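Local coordinates for putative CRISPR-associated endoribonuclease-like protein Cas6 (Pyrococcus furiosus, PDB 3UFC) that probably binds CRISPR RNA as a paralogue of the Cas6 endoribonucleases, within the adaptive immunity that guards the archaeon against viruses and plasmids, at residues V136-F141 with W149-H154; L157-L162 with K181-E186; R163-L168 with F226-N231. One frame throughout, in Å; residues are numbered along the deposited sequence.

Contact 1 of 3, residues V136-F141 with W149-H154; sequences VRTVKF and WDLYPH
Lys140 lays its aliphatic chain over the indole of Trp149 toward the turn of a two-stranded antiparallel hairpin formed by strands 136-142 and 145-151. Its CB starts 4.1 Å from Trp149 CB, and CG follows at 3.9 Å from the same Trp149 CB. CD then settles over one face of the five-membered ring, 3.7 Å from its centroid and 21° off the ring normal, a CH-pi contact. Beyond it CE, still on the extended chain, lies 3.8 Å from Trp149 CD1, and the bend at chi4 (63°) then brings NZ to 3.4 Å from that same CD1. Lysine suits the place because its methylenes offer the indole C-H groups probably polarised by the nearby ammonium, which itself stays close to the surface.

Next to it along the strands, Thr138 and Trp149 form a hydrogen-bonded pair, Thr138 N giving to Trp149 O at 2.9 Å and Trp149 N to Thr138 O at 2.8 Å. Leu151 N bonds to Val136 O further along. A water accepts from Val136 N and reaches Leu151 O, spanning the strands where they part. Arg137 and Asp150, a non-hydrogen-bonded pair on the other face, run side by side as a probable charge pair, its exact geometry uncertain. Asp150 OD1 also takes a hydrogen bond from Arg203 N in strand 200-213.

Leu151 CD1 packs against the methyl CG2 of Thr138 and approaches Val136 on the face turned to helix 158-174, where Arg161 and Phe158 meet them. The chemistry implies a hairpin held by its backbone bonds, with one face grading from buried aliphatic groups at Val136 to a lysine-covered indole at the surface.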
loop_
_atom_site.group_PDB
_atom_site.type_symbol
_atom_site.label_atom_id
_atom_site.label_comp_id
_atom_site.label_asym_id
_atom_site.label_seq_id
_atom_site.Cartn_x
_atom_site.Cartn_y
_atom_site.Cartn_z
ATOM N N VAL A 136 -1.521 -2.991 -11.240
ATOM C CA VAL A 136 -1.216 -2.337 -12.507
ATOM C C VAL A 136 -2.323 -2.750 -13.462
ATOM O O VAL A 136 -2.514 -3.940 -13.727
ATOM C CB VAL A 136 0.141 -2.794 -13.085
ATOM C CG1 VAL A 136 0.394 -2.091 -14.416
ATOM C CG2 VAL A 136 1.275 -2.477 -12.095
ATOM N N ARG A 137 -3.052 -1.771 -13.982
ATOM C CA ARG A 137 -4.165 -2.075 -14.867
ATOM C C ARG A 137 -4.099 -1.442 -16.247
ATOM O O ARG A 137 -3.302 -0.541 -16.508
ATOM C CB ARG A 137 -5.471 -1.656 -14.192
ATOM C CG ARG A 137 -5.649 -2.245 -12.809
ATOM C CD ARG A 137 -5.974 -1.168 -11.795
ATOM N NE ARG A 137 -7.358 -0.714 -11.858
ATOM C CZ ARG A 137 -8.404 -1.443 -11.481
ATOM N NH1 ARG A 137 -8.231 -2.670 -11.016
ATOM N NH2 ARG A 137 -9.626 -0.937 -11.549
ATOM N N THR A 138 -4.955 -1.945 -17.128
ATOM C CA THR A 138 -5.068 -1.447 -18.486
ATOM C C THR A 138 -6.555 -1.513 -18.826
ATOM O O THR A 138 -7.348 -2.032 -18.041
ATOM C CB THR A 138 -4.252 -2.305 -19.477
ATOM O OG1 THR A 138 -4.326 -1.720 -20.783
ATOM C CG2 THR A 138 -4.779 -3.722 -19.528
ATOM N N VAL A 139 -6.938 -0.983 -19.979
ATOM C CA VAL A 139 -8.340 -0.992 -20.377
ATOM C C VAL A 139 -8.638 -2.038 -21.445
ATOM O O VAL A 139 -7.986 -2.073 -22.487
ATOM C CB VAL A 139 -8.772 0.395 -20.909
ATOM C CG1 VAL A 139 -10.191 0.331 -21.447
ATOM C CG2 VAL A 139 -8.684 1.425 -19.797
ATOM N N LYS A 140 -9.623 -2.888 -21.172
ATOM C CA LYS A 140 -10.038 -3.926 -22.111
ATOM C C LYS A 140 -11.551 -3.888 -22.332
ATOM O O LYS A 140 -12.302 -3.383 -21.494
ATOM C CB LYS A 140 -9.620 -5.313 -21.613
ATOM C CG LYS A 140 -8.159 -5.657 -21.881
ATOM C CD LYS A 140 -7.854 -7.100 -21.492
ATOM C CE LYS A 140 -6.441 -7.508 -21.894
ATOM N NZ LYS A 140 -5.387 -6.715 -21.201
ATOM N N PHE A 141 -11.986 -4.432 -23.464
ATOM C CA PHE A 141 -13.398 -4.454 -23.834
ATOM C C PHE A 141 -14.304 -5.311 -22.950
ATOM O O PHE A 141 -13.935 -6.408 -22.527
ATOM C CB PHE A 141 -13.532 -4.901 -25.292
ATOM C CG PHE A 141 -12.748 -6.145 -25.622
ATOM C CD1 PHE A 141 -13.090 -7.372 -25.062
ATOM C CD2 PHE A 141 -11.664 -6.085 -26.494
ATOM C CE1 PHE A 141 -12.364 -8.524 -25.365
ATOM C CE2 PHE A 141 -10.932 -7.231 -26.805
ATOM C CZ PHE A 141 -11.283 -8.453 -26.239
ATOM N N TRP A 149 -8.677 -3.934 -16.493
ATOM C CA TRP A 149 -8.100 -5.262 -16.505
ATOM C C TRP A 149 -6.798 -5.244 -15.706
ATOM O O TRP A 149 -5.859 -4.524 -16.049
ATOM C CB TRP A 149 -7.843 -5.707 -17.945
ATOM C CG TRP A 149 -7.464 -7.141 -18.049
ATOM C CD1 TRP A 149 -6.201 -7.660 -18.056
ATOM C CD2 TRP A 149 -8.359 -8.258 -18.092
ATOM N NE1 TRP A 149 -6.254 -9.034 -18.096
ATOM C CE2 TRP A 149 -7.567 -9.427 -18.118
ATOM C CE3 TRP A 149 -9.755 -8.384 -18.106
ATOM C CZ2 TRP A 149 -8.125 -10.709 -18.159
ATOM C CZ3 TRP A 149 -10.310 -9.660 -18.146
ATOM C CH2 TRP A 149 -9.494 -10.805 -18.171
ATOM N N ASP A 150 -6.761 -6.032 -14.636
ATOM C CA ASP A 150 -5.591 -6.117 -13.767
ATOM C C ASP A 150 -4.498 -6.982 -14.378
ATOM O O ASP A 150 -4.740 -8.121 -14.792
ATOM C CB ASP A 150 -6.007 -6.664 -12.399
ATOM C CG ASP A 150 -7.005 -5.760 -11.702
ATOM O OD1 ASP A 150 -7.676 -6.207 -10.748
ATOM O OD2 ASP A 150 -7.115 -4.588 -12.115
ATOM N N LEU A 151 -3.292 -6.428 -14.426
ATOM C CA LEU A 151 -2.142 -7.113 -15.002
ATOM C C LEU A 151 -1.183 -7.652 -13.945
ATOM O O LEU A 151 -1.187 -7.200 -12.799
ATOM C CB LEU A 151 -1.389 -6.153 -15.925
ATOM C CG LEU A 151 -2.211 -5.559 -17.076
ATOM C CD1 LEU A 151 -1.437 -4.425 -17.729
ATOM C CD2 LEU A 151 -2.542 -6.654 -18.095
ATOM N N TYR A 152 -0.364 -8.617 -14.359
ATOM C CA TYR A 152 0.636 -9.253 -13.505
ATOM C C TYR A 152 1.983 -9.126 -14.215
ATOM O O TYR A 152 2.028 -8.898 -15.423
ATOM C CB TYR A 152 0.303 -10.729 -13.308
ATOM C CG TYR A 152 -1.090 -10.976 -12.784
ATOM C CD1 TYR A 152 -1.402 -10.754 -11.446
ATOM C CD2 TYR A 152 -2.101 -11.434 -13.630
ATOM C CE1 TYR A 152 -2.685 -10.989 -10.958
ATOM C CE2 TYR A 152 -3.389 -11.668 -13.155
ATOM C CZ TYR A 152 -3.671 -11.447 -11.817
ATOM O OH TYR A 152 -4.929 -11.709 -11.334
ATOM N N PRO A 153 3.097 -9.289 -13.479
ATOM C CA PRO A 153 4.436 -9.181 -14.063
ATOM C C PRO A 153 4.698 -10.030 -15.307
ATOM O O PRO A 153 5.562 -9.687 -16.113
ATOM C CB PRO A 153 5.350 -9.562 -12.899
ATOM C CG PRO A 153 4.576 -9.094 -11.706
ATOM C CD PRO A 153 3.184 -9.574 -12.035
ATOM N N HIS A 154 3.965 -11.129 -15.474
ATOM C CA HIS A 154 4.178 -11.971 -16.650
ATOM C C HIS A 154 3.424 -11.480 -17.884
ATOM O O HIS A 154 3.577 -12.037 -18.968
ATOM C CB HIS A 154 3.809 -13.436 -16.364
ATOM C CG HIS A 154 2.389 -13.642 -15.940
ATOM N ND1 HIS A 154 2.009 -13.718 -14.618
ATOM C CD2 HIS A 154 1.258 -13.812 -16.666
ATOM C CE1 HIS A 154 0.707 -13.928 -14.546
ATOM N NE2 HIS A 154 0.226 -13.989 -15.775
HETATM O O HOH W 1 -2.804 -5.648 -11.091
#

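Contact 2 of 3, residues L157-L162 with K181-E186; sequences LFLDRL and KDFRIE
With CG anti to the backbone N in both, Phe158 (chi1 -174°) and Leu162 (chi1 178°) stand one helical turn apart; Leu162 points toward strand 183-197, while Phe158 starts off across it and only its ring end reaches it. Phe183 replies from the strand with its CG set between the backbone N and the carbonyl carbon (chi1 74°), which stands the ring up against the helix. Leu162 meets that ring at its rim: CG lies in the ring plane, 4.0 Å from Phe183 CZ, and the branch CD2 comes to 4.1 Å from Phe183 CE1. The two side chains cross at about a right angle, so that the branch point CG, with CD2 beside it, abuts the aromatic edge. Leu159, the residue after Phe158, slides past Phe183 in the opposite sense, its CD1 4.1 Å from Phe183 CE1 and 4.3 Å from Arg184 CA.

The pairing is that of helix and following strand in a ferredoxin-like beta-alpha-beta unit: helix 158-174 packs on one face of the antiparallel sheet, and strand 183-197 is an outermost strand of it. Alternation along the strand decides who takes part. Flat Phe183 and branched Ile185 give the helix an apolar surface, matching a contact with no hydrogen bond across it, whereas the CB of Arg184 points away, which suits a long charged chain.

Ile185 CB is directed at the helix, and its CD1 touches the edge of the Phe158 ring at CE2, 3.8 Å apart. On the sheet, Ile185 also packs on Met207 and Phe209 of strand 200-213, and Phe183 meets the ring of Tyr211.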
loop_
_atom_site.group_PDB
_atom_site.type_symbol
_atom_site.label_atom_id
_atom_site.label_comp_id
_atom_site.label_asym_id
_atom_site.label_seq_id
_atom_site.Cartn_x
_atom_site.Cartn_y
_atom_site.Cartn_z
ATOM N N LEU A 157 2.097 -6.251 -21.272
ATOM C CA LEU A 157 1.838 -4.833 -21.017
ATOM C C LEU A 157 2.175 -4.345 -19.605
ATOM O O LEU A 157 2.194 -3.143 -19.360
ATOM C CB LEU A 157 0.369 -4.505 -21.303
ATOM C CG LEU A 157 -0.076 -4.267 -22.748
ATOM C CD1 LEU A 157 0.301 -5.447 -23.628
ATOM C CD2 LEU A 157 -1.582 -4.045 -22.763
ATOM N N PHE A 158 2.434 -5.269 -18.685
ATOM C CA PHE A 158 2.732 -4.908 -17.296
ATOM C C PHE A 158 3.750 -3.776 -17.138
ATOM O O PHE A 158 3.430 -2.706 -16.609
ATOM C CB PHE A 158 3.230 -6.133 -16.521
ATOM C CG PHE A 158 3.431 -5.879 -15.045
ATOM C CD1 PHE A 158 2.360 -5.934 -14.161
ATOM C CD2 PHE A 158 4.690 -5.568 -14.544
ATOM C CE1 PHE A 158 2.540 -5.680 -12.800
ATOM C CE2 PHE A 158 4.882 -5.310 -13.181
ATOM C CZ PHE A 158 3.809 -5.367 -12.312
ATOM N N LEU A 159 4.975 -4.013 -17.596
ATOM C CA LEU A 159 6.031 -3.021 -17.466
ATOM C C LEU A 159 5.674 -1.654 -18.044
ATOM O O LEU A 159 5.819 -0.643 -17.362
ATOM C CB LEU A 159 7.333 -3.533 -18.096
ATOM C CG LEU A 159 8.514 -2.561 -17.982
ATOM C CD1 LEU A 159 8.752 -2.218 -16.519
ATOM C CD2 LEU A 159 9.760 -3.178 -18.600
ATOM N N ASP A 160 5.210 -1.609 -19.290
ATOM C CA ASP A 160 4.852 -0.327 -19.889
ATOM C C ASP A 160 3.730 0.358 -19.124
ATOM O O ASP A 160 3.735 1.581 -18.965
ATOM C CB ASP A 160 4.461 -0.494 -21.358
ATOM C CG ASP A 160 5.665 -0.726 -22.249
ATOM O OD1 ASP A 160 6.772 -0.280 -21.874
ATOM O OD2 ASP A 160 5.507 -1.339 -23.324
ATOM N N ARG A 161 2.765 -0.427 -18.653
ATOM C CA ARG A 161 1.668 0.135 -17.875
ATOM C C ARG A 161 2.205 0.682 -16.543
ATOM O O ARG A 161 1.843 1.782 -16.127
ATOM C CB ARG A 161 0.606 -0.929 -17.608
ATOM C CG ARG A 161 -0.256 -1.279 -18.812
ATOM C CD ARG A 161 -1.486 -0.390 -18.869
ATOM N NE ARG A 161 -1.297 0.792 -19.697
ATOM C CZ ARG A 161 -2.128 1.831 -19.705
ATOM N NH1 ARG A 161 -3.196 1.833 -18.918
ATOM N NH2 ARG A 161 -1.903 2.855 -20.518
ATOM N N LEU A 162 3.070 -0.084 -15.882
ATOM C CA LEU A 162 3.633 0.358 -14.607
ATOM C C LEU A 162 4.423 1.651 -14.830
ATOM O O LEU A 162 4.308 2.601 -14.057
ATOM C CB LEU A 162 4.544 -0.722 -14.009
ATOM C CG LEU A 162 5.239 -0.356 -12.683
ATOM C CD1 LEU A 162 4.195 -0.018 -11.621
ATOM C CD2 LEU A 162 6.115 -1.511 -12.221
ATOM N N LYS A 181 13.069 9.187 -16.570
ATOM C CA LYS A 181 11.788 8.493 -16.632
ATOM C C LYS A 181 11.883 7.008 -16.946
ATOM O O LYS A 181 10.858 6.342 -17.074
ATOM C CB LYS A 181 10.902 9.152 -17.691
ATOM C CG LYS A 181 10.782 10.661 -17.555
ATOM C CD LYS A 181 10.073 11.270 -18.755
ATOM C CE LYS A 181 9.947 12.779 -18.611
ATOM N NZ LYS A 181 11.269 13.437 -18.391
ATOM N N ASP A 182 13.092 6.471 -17.047
ATOM C CA ASP A 182 13.225 5.065 -17.412
ATOM C C ASP A 182 13.645 4.078 -16.328
ATOM O O ASP A 182 14.474 4.383 -15.477
ATOM C CB ASP A 182 14.190 4.945 -18.593
ATOM C CG ASP A 182 13.859 5.916 -19.715
ATOM O OD1 ASP A 182 12.717 5.882 -20.225
ATOM O OD2 ASP A 182 14.743 6.717 -20.084
ATOM N N PHE A 183 13.063 2.883 -16.384
ATOM C CA PHE A 183 13.390 1.817 -15.446
ATOM C C PHE A 183 12.865 0.483 -15.944
ATOM O O PHE A 183 11.988 0.430 -16.802
ATOM C CB PHE A 183 12.821 2.115 -14.049
ATOM C CG PHE A 183 11.321 1.940 -13.930
ATOM C CD1 PHE A 183 10.768 0.692 -13.666
ATOM C CD2 PHE A 183 10.471 3.035 -14.038
ATOM C CE1 PHE A 183 9.381 0.538 -13.504
ATOM C CE2 PHE A 183 9.084 2.892 -13.880
ATOM C CZ PHE A 183 8.543 1.640 -13.610
ATOM N N ARG A 184 13.419 -0.594 -15.404
ATOM C CA ARG A 184 12.996 -1.940 -15.757
ATOM C C ARG A 184 13.000 -2.752 -14.469
ATOM O O ARG A 184 13.532 -2.310 -13.449
ATOM C CB ARG A 184 13.956 -2.569 -16.778
ATOM C CG ARG A 184 15.393 -2.722 -16.293
ATOM C CD ARG A 184 16.231 -3.565 -17.263
ATOM N NE ARG A 184 17.644 -3.611 -16.883
ATOM C CZ ARG A 184 18.468 -2.567 -16.936
ATOM N NH1 ARG A 184 18.028 -1.389 -17.357
ATOM N NH2 ARG A 184 19.736 -2.697 -16.565
ATOM N N ILE A 185 12.394 -3.929 -14.504
ATOM C CA ILE A 185 12.352 -4.777 -13.321
ATOM C C ILE A 185 12.556 -6.224 -13.710
ATOM O O ILE A 185 12.282 -6.617 -14.844
ATOM C CB ILE A 185 10.988 -4.693 -12.589
ATOM C CG1 ILE A 185 9.898 -5.357 -13.438
ATOM C CG2 ILE A 185 10.628 -3.238 -12.301
ATOM C CD1 ILE A 185 8.633 -5.664 -12.668
ATOM N N GLU A 186 13.050 -7.018 -12.772
ATOM C CA GLU A 186 13.218 -8.435 -13.029
ATOM C C GLU A 186 12.577 -9.162 -11.859
ATOM O O GLU A 186 12.939 -8.955 -10.699
ATOM C CB GLU A 186 14.696 -8.812 -13.195
ATOM C CG GLU A 186 15.567 -8.727 -11.966
ATOM C CD GLU A 186 16.988 -9.197 -12.249
ATOM O OE1 GLU A 186 17.156 -10.349 -12.700
ATOM O OE2 GLU A 186 17.936 -8.418 -12.026
#

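Contact 3 of 3, residues R163-L168 with F226-N231; sequences RKVMLL and FGEKTN
The glycine-rich loop that includes residues 226-231, a signature of Cas6 and other RAMP proteins, passes beside helix 158-174, where Val165 and Met166 receive its Phe226-Gly227-Glu228 portion. In relatives this loop is associated with RNA binding.

The bend of Met166 at chi2 carries SD to the backbone N of Gly227, and the bend at chi3 turns CE toward the Phe226 ring. Gly227 N points at SD across 3.4 Å, with an N-H...S angle of 164°, a weak hydrogen bond but nearly straight. The terminal CE rests 3.8 Å from Phe226 CD1. SD lies 5.2 Å from the centroid of the Phe226 ring and oblique to it, a Met-aromatic contact. A flexible thioether can thus serve both an amide and an aromatic ring in this buried spot. Gly227 has phi 89° and psi -155°, a conformation that side-chain-bearing residues rarely adopt.

Val165 faces the loop with both methyls. CG1 sits 3.5 Å from Gly227 O and 3.6 Å from Glu228 CG, while CG2 lies 3.6 Å from Glu228 OE2. The valine packs on the glutamate's aliphatic part, and the carboxylate OE2 continues to Arg137 N in strand 136-142.

Around these atoms, Met166 also touches Ile217 and Phe220 of helix 215-224, Phe226 meets Phe128 of strand 125-130, and Glu228 pairs through its backbone with Val135 just before the hairpin.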
loop_
_atom_site.group_PDB
_atom_site.type_symbol
_atom_site.label_atom_id
_atom_site.label_comp_id
_atom_site.label_asym_id
_atom_site.label_seq_id
_atom_site.Cartn_x
_atom_site.Cartn_y
_atom_site.Cartn_z
ATOM N N ARG A 163 5.211 1.691 -15.903
ATOM C CA ARG A 163 5.994 2.877 -16.207
ATOM C C ARG A 163 5.108 4.108 -16.358
ATOM O O ARG A 163 5.387 5.148 -15.766
ATOM C CB ARG A 163 6.799 2.672 -17.486
ATOM C CG ARG A 163 7.963 1.720 -17.344
ATOM C CD ARG A 163 8.498 1.330 -18.715
ATOM N NE ARG A 163 9.759 0.604 -18.618
ATOM C CZ ARG A 163 10.350 -0.006 -19.638
ATOM N NH1 ARG A 163 9.791 0.021 -20.840
ATOM N NH2 ARG A 163 11.499 -0.643 -19.455
ATOM N N LYS A 164 4.037 3.989 -17.140
ATOM C CA LYS A 164 3.134 5.116 -17.358
ATOM C C LYS A 164 2.465 5.567 -16.068
ATOM O O LYS A 164 2.364 6.763 -15.794
ATOM C CB LYS A 164 2.043 4.762 -18.374
ATOM C CG LYS A 164 1.200 5.964 -18.765
ATOM C CD LYS A 164 -0.119 5.569 -19.414
ATOM C CE LYS A 164 -1.074 4.992 -18.383
ATOM N NZ LYS A 164 -2.458 4.873 -18.914
ATOM N N VAL A 165 1.986 4.604 -15.291
ATOM C CA VAL A 165 1.331 4.910 -14.030
ATOM C C VAL A 165 2.265 5.695 -13.103
ATOM O O VAL A 165 1.872 6.709 -12.532
ATOM C CB VAL A 165 0.876 3.618 -13.315
ATOM C CG1 VAL A 165 0.473 3.921 -11.879
ATOM C CG2 VAL A 165 -0.303 3.014 -14.061
ATOM N N MET A 166 3.505 5.230 -12.963
ATOM C CA MET A 166 4.455 5.908 -12.089
ATOM C C MET A 166 4.739 7.337 -12.562
ATOM O O MET A 166 4.816 8.256 -11.746
ATOM C CB MET A 166 5.754 5.101 -11.980
ATOM C CG MET A 166 5.575 3.713 -11.327
ATOM S SD MET A 166 4.684 3.759 -9.735
ATOM C CE MET A 166 5.958 4.469 -8.676
ATOM N N LEU A 167 4.874 7.534 -13.874
ATOM C CA LEU A 167 5.136 8.876 -14.401
ATOM C C LEU A 167 3.965 9.822 -14.136
ATOM O O LEU A 167 4.160 10.978 -13.762
ATOM C CB LEU A 167 5.420 8.825 -15.907
ATOM C CG LEU A 167 6.702 8.091 -16.318
ATOM C CD1 LEU A 167 6.854 8.101 -17.839
ATOM C CD2 LEU A 167 7.896 8.763 -15.662
ATOM N N LEU A 168 2.749 9.318 -14.329
ATOM C CA LEU A 168 1.531 10.099 -14.113
ATOM C C LEU A 168 1.375 10.486 -12.638
ATOM O O LEU A 168 1.076 11.634 -12.313
ATOM C CB LEU A 168 0.315 9.280 -14.553
ATOM C CG LEU A 168 -0.440 9.603 -15.847
ATOM C CD1 LEU A 168 0.474 10.209 -16.893
ATOM C CD2 LEU A 168 -1.085 8.321 -16.360
ATOM N N PHE A 226 4.211 1.396 -5.305
ATOM C CA PHE A 226 4.348 1.155 -6.742
ATOM C C PHE A 226 2.981 0.799 -7.290
ATOM O O PHE A 226 2.207 0.114 -6.626
ATOM C CB PHE A 226 5.293 -0.018 -7.018
ATOM C CG PHE A 226 6.736 0.371 -7.069
ATOM C CD1 PHE A 226 7.287 0.888 -8.240
ATOM C CD2 PHE A 226 7.539 0.256 -5.936
ATOM C CE1 PHE A 226 8.626 1.289 -8.284
ATOM C CE2 PHE A 226 8.880 0.655 -5.972
ATOM C CZ PHE A 226 9.420 1.172 -7.152
ATOM N N GLY A 227 2.680 1.272 -8.493
ATOM C CA GLY A 227 1.403 0.938 -9.098
ATOM C C GLY A 227 0.244 1.865 -8.791
ATOM O O GLY A 227 0.433 3.036 -8.469
ATOM N N GLU A 228 -0.965 1.322 -8.891
ATOM C CA GLU A 228 -2.185 2.097 -8.676
ATOM C C GLU A 228 -2.895 1.743 -7.381
ATOM O O GLU A 228 -2.550 0.763 -6.718
ATOM C CB GLU A 228 -3.159 1.857 -9.838
ATOM C CG GLU A 228 -2.557 2.085 -11.211
ATOM C CD GLU A 228 -3.510 1.704 -12.329
ATOM O OE1 GLU A 228 -4.650 2.217 -12.330
ATOM O OE2 GLU A 228 -3.117 0.900 -13.203
ATOM N N LYS A 229 -3.895 2.552 -7.037
ATOM C CA LYS A 229 -4.707 2.337 -5.839
ATOM C C LYS A 229 -3.883 2.297 -4.556
ATOM O O LYS A 229 -4.315 1.707 -3.564
ATOM C CB LYS A 229 -5.466 1.011 -5.964
ATOM C CG LYS A 229 -6.310 0.863 -7.225
ATOM C CD LYS A 229 -7.434 1.887 -7.254
ATOM C CE LYS A 229 -8.411 1.602 -8.389
ATOM N NZ LYS A 229 -9.578 2.529 -8.353
ATOM N N THR A 230 -2.713 2.928 -4.554
ATOM C CA THR A 230 -1.865 2.871 -3.367
ATOM C C THR A 230 -2.515 3.405 -2.091
ATOM O O THR A 230 -2.296 2.854 -1.008
ATOM C CB THR A 230 -0.500 3.587 -3.603
ATOM O OG1 THR A 230 -0.705 4.991 -3.818
ATOM C CG2 THR A 230 0.199 2.981 -4.825
ATOM N N ASN A 231 -3.323 4.454 -2.216
ATOM C CA ASN A 231 -3.986 5.046 -1.056
ATOM C C ASN A 231 -5.035 4.118 -0.446
ATOM O O ASN A 231 -5.489 4.338 0.679
ATOM C CB ASN A 231 -4.624 6.386 -1.434
ATOM C CG ASN A 231 -5.717 6.241 -2.467
ATOM O OD1 ASN A 231 -5.540 5.575 -3.483
ATOM N ND2 ASN A 231 -6.860 6.880 -2.216
#

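Contact 3 is the most buried and lies nearest the centre of the chain; contacts 1 and 2 lie further out and are only partly buried. Contacts 2 and 3 use successive turns of helix 158-174, which meets an edge strand of the sheet in one and the glycine-rich loop in the other. Contact 1 belongs to the hairpin before that helix. Its chemistry is backbone ladder, a CH-pi contact and a less certain charge pair, that of contact 2 purely apolar, and that of contact 3 mixed, with sulfur as a weak acceptor. Arg161 packs against the hairpin, Arg163 NE joins contacts 2 and 3 by a hydrogen bond to Phe183 O, and Glu228 ties contact 3 to contact 1.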